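Tryptophan--tRNA ligase (Aeropyrum pernix, PDB 3A04) joins L-tryptophan to its cognate tRNA at the expense of ATP, as a class I aminoacyl-tRNA synthetase. Local coordinates at residues D16-L21 with I51-R56. Sequence-based numbering, arbitrary orientation.
Sequences DYDRLL and IIFGHR
An edge-to-face aromatic pair, set at a classic beta bulge, joins the start of the short helix 18-22 to strand 52-56 of the mixed sheet: Tyr17 turns its ring edge toward the face of Phe53, with the ring planes at 69° and the centroids 5.5 Å apart. The leading edge carbon, CE2 of Tyr17, comes to 3.8 Å from CZ of Phe53, while the OH of Tyr17 lies over one face of the Phe53 ring, displaced toward the rim. In Phe53, CB points toward residues 17-21, and CG sits between the backbone N and the carbonyl carbon (chi1 65°), which lays the ring across the approach, where Tyr17, Asp18 and Leu21 all reach it. Leu21 meets the same ring at the edge, its CD1 3.7 Å from CE1 of Phe53. Asp18 comes in obliquely, OD1 3.3 Å from CD1 of Phe53; this buried oxygen has no hydrogen-bonding partner in the model. No hydrogen bond crosses the contact, so side-chain packing carries it. Behind Phe53, strand 52-56 runs between strands 27-28 and 242-246, antiparallel to both; the backbones of Phe53 and Gly54 both hydrogen-bond to Tyr245, which makes the bulge, and the Phe53 side chain also touches Ile14 and Lys247 in the loops.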
loop_
_atom_site.group_PDB
_atom_site.type_symbol
_atom_site.label_atom_id
_atom_site.label_comp_id
_atom_site.label_asym_id
_atom_site.label_seq_id
_atom_site.Cartn_x
_atom_site.Cartn_y
_atom_site.Cartn_z
ATOM N N ASP A 16 -5.355 25.422 -30.685
ATOM C CA ASP A 16 -6.076 26.261 -29.726
ATOM C C ASP A 16 -5.686 25.984 -28.253
ATOM O O ASP A 16 -5.518 26.916 -27.457
ATOM C CB ASP A 16 -7.607 26.235 -30.011
ATOM C CG ASP A 16 -8.385 25.216 -29.161
ATOM O OD1 ASP A 16 -8.770 25.553 -28.016
ATOM O OD2 ASP A 16 -8.661 24.099 -29.652
ATOM N N TYR A 17 -5.505 24.711 -27.906
ATOM C CA TYR A 17 -5.169 24.348 -26.531
ATOM C C TYR A 17 -3.769 23.783 -26.382
ATOM O O TYR A 17 -3.310 23.588 -25.262
ATOM C CB TYR A 17 -6.219 23.405 -25.912
ATOM C CG TYR A 17 -6.386 22.066 -26.605
ATOM C CD1 TYR A 17 -7.095 21.964 -27.804
ATOM C CD2 TYR A 17 -5.864 20.895 -26.051
ATOM C CE1 TYR A 17 -7.270 20.732 -28.454
ATOM C CE2 TYR A 17 -6.032 19.652 -26.697
ATOM C CZ TYR A 17 -6.736 19.585 -27.898
ATOM O OH TYR A 17 -6.926 18.386 -28.556
ATOM N N ASP A 18 -3.083 23.528 -27.497
ATOM C CA ASP A 18 -1.678 23.133 -27.417
ATOM C C ASP A 18 -0.830 24.230 -26.812
ATOM O O ASP A 18 0.262 23.951 -26.289
ATOM C CB ASP A 18 -1.093 22.682 -28.758
ATOM C CG ASP A 18 -0.913 21.152 -28.836
ATOM O OD1 ASP A 18 -1.613 20.442 -28.084
ATOM O OD2 ASP A 18 -0.081 20.666 -29.641
ATOM N N ARG A 19 -1.340 25.468 -26.893
ATOM C CA ARG A 19 -0.771 26.597 -26.163
ATOM C C ARG A 19 -0.880 26.359 -24.647
ATOM O O ARG A 19 0.112 26.396 -23.937
ATOM C CB ARG A 19 -1.439 27.926 -26.563
ATOM C CG ARG A 19 -0.843 28.635 -27.802
ATOM C CD ARG A 19 -1.003 30.160 -27.617
ATOM N NE ARG A 19 -1.225 30.947 -28.835
ATOM C CZ ARG A 19 -2.399 31.088 -29.452
ATOM N NH1 ARG A 19 -3.489 30.456 -29.004
ATOM N NH2 ARG A 19 -2.483 31.864 -30.535
ATOM N N LEU A 20 -2.074 26.089 -24.153
ATOM C CA LEU A 20 -2.240 25.885 -22.719
ATOM C C LEU A 20 -1.479 24.648 -22.160
ATOM O O LEU A 20 -0.845 24.702 -21.095
ATOM C CB LEU A 20 -3.716 25.824 -22.369
ATOM C CG LEU A 20 -3.873 25.839 -20.857
ATOM C CD1 LEU A 20 -5.173 26.538 -20.443
ATOM C CD2 LEU A 20 -3.811 24.399 -20.347
ATOM N N LEU A 21 -1.527 23.542 -22.892
ATOM C CA LEU A 21 -0.793 22.357 -22.456
ATOM C C LEU A 21 0.744 22.564 -22.425
ATOM O O LEU A 21 1.452 21.810 -21.738
ATOM C CB LEU A 21 -1.215 21.137 -23.295
ATOM C CG LEU A 21 -2.701 20.760 -23.237
ATOM C CD1 LEU A 21 -2.942 19.574 -24.107
ATOM C CD2 LEU A 21 -3.210 20.478 -21.784
ATOM N N ILE A 51 -4.429 12.644 -34.313
ATOM C CA ILE A 51 -5.232 12.187 -33.151
ATOM C C ILE A 51 -4.252 12.034 -31.960
ATOM O O ILE A 51 -4.566 12.365 -30.829
ATOM C CB ILE A 51 -5.909 10.821 -33.461
ATOM C CG1 ILE A 51 -7.030 11.106 -34.502
ATOM C CG2 ILE A 51 -6.473 10.135 -32.118
ATOM C CD1 ILE A 51 -7.577 9.850 -35.254
ATOM N N ILE A 52 -3.088 11.514 -32.239
ATOM C CA ILE A 52 -1.969 11.654 -31.283
ATOM C C ILE A 52 -1.328 13.016 -31.513
ATOM O O ILE A 52 -0.577 13.198 -32.447
ATOM C CB ILE A 52 -1.006 10.532 -31.487
ATOM C CG1 ILE A 52 -1.743 9.192 -31.138
ATOM C CG2 ILE A 52 0.183 10.642 -30.482
ATOM C CD1 ILE A 52 -0.843 8.068 -31.481
ATOM N N PHE A 53 -1.673 13.982 -30.684
ATOM C CA PHE A 53 -1.341 15.387 -31.010
ATOM C C PHE A 53 -0.152 15.968 -30.173
ATOM O O PHE A 53 0.412 17.040 -30.515
ATOM C CB PHE A 53 -2.539 16.261 -30.767
ATOM C CG PHE A 53 -2.966 16.339 -29.339
ATOM C CD1 PHE A 53 -2.400 17.292 -28.461
ATOM C CD2 PHE A 53 -3.954 15.481 -28.857
ATOM C CE1 PHE A 53 -2.842 17.368 -27.130
ATOM C CE2 PHE A 53 -4.391 15.555 -27.579
ATOM C CZ PHE A 53 -3.843 16.506 -26.685
ATOM N N GLY A 54 0.218 15.257 -29.085
ATOM C CA GLY A 54 1.157 15.817 -28.114
ATOM C C GLY A 54 2.125 14.774 -27.598
ATOM O O GLY A 54 1.878 13.533 -27.739
ATOM N N HIS A 55 3.232 15.250 -26.987
ATOM C CA HIS A 55 4.129 14.310 -26.270
ATOM C C HIS A 55 4.837 15.102 -25.160
ATOM O O HIS A 55 4.896 16.349 -25.210
ATOM C CB HIS A 55 5.193 13.679 -27.178
ATOM C CG HIS A 55 6.402 14.553 -27.347
ATOM N ND1 HIS A 55 7.561 14.370 -26.622
ATOM C CD2 HIS A 55 6.620 15.640 -28.147
ATOM C CE1 HIS A 55 8.443 15.307 -26.959
ATOM N NE2 HIS A 55 7.891 16.097 -27.873
ATOM N N ARG A 56 5.328 14.381 -24.162
ATOM C CA ARG A 56 6.293 14.987 -23.227
ATOM C C ARG A 56 7.409 13.979 -23.050
ATOM O O ARG A 56 7.153 12.830 -22.653
ATOM C CB ARG A 56 5.625 15.365 -21.915
ATOM C CG ARG A 56 6.657 16.041 -20.898
ATOM C CD ARG A 56 5.903 16.575 -19.715
ATOM N NE ARG A 56 5.130 15.520 -19.012
ATOM C CZ ARG A 56 3.921 15.704 -18.502
ATOM N NH1 ARG A 56 3.344 16.906 -18.534
ATOM N NH2 ARG A 56 3.270 14.684 -17.913
#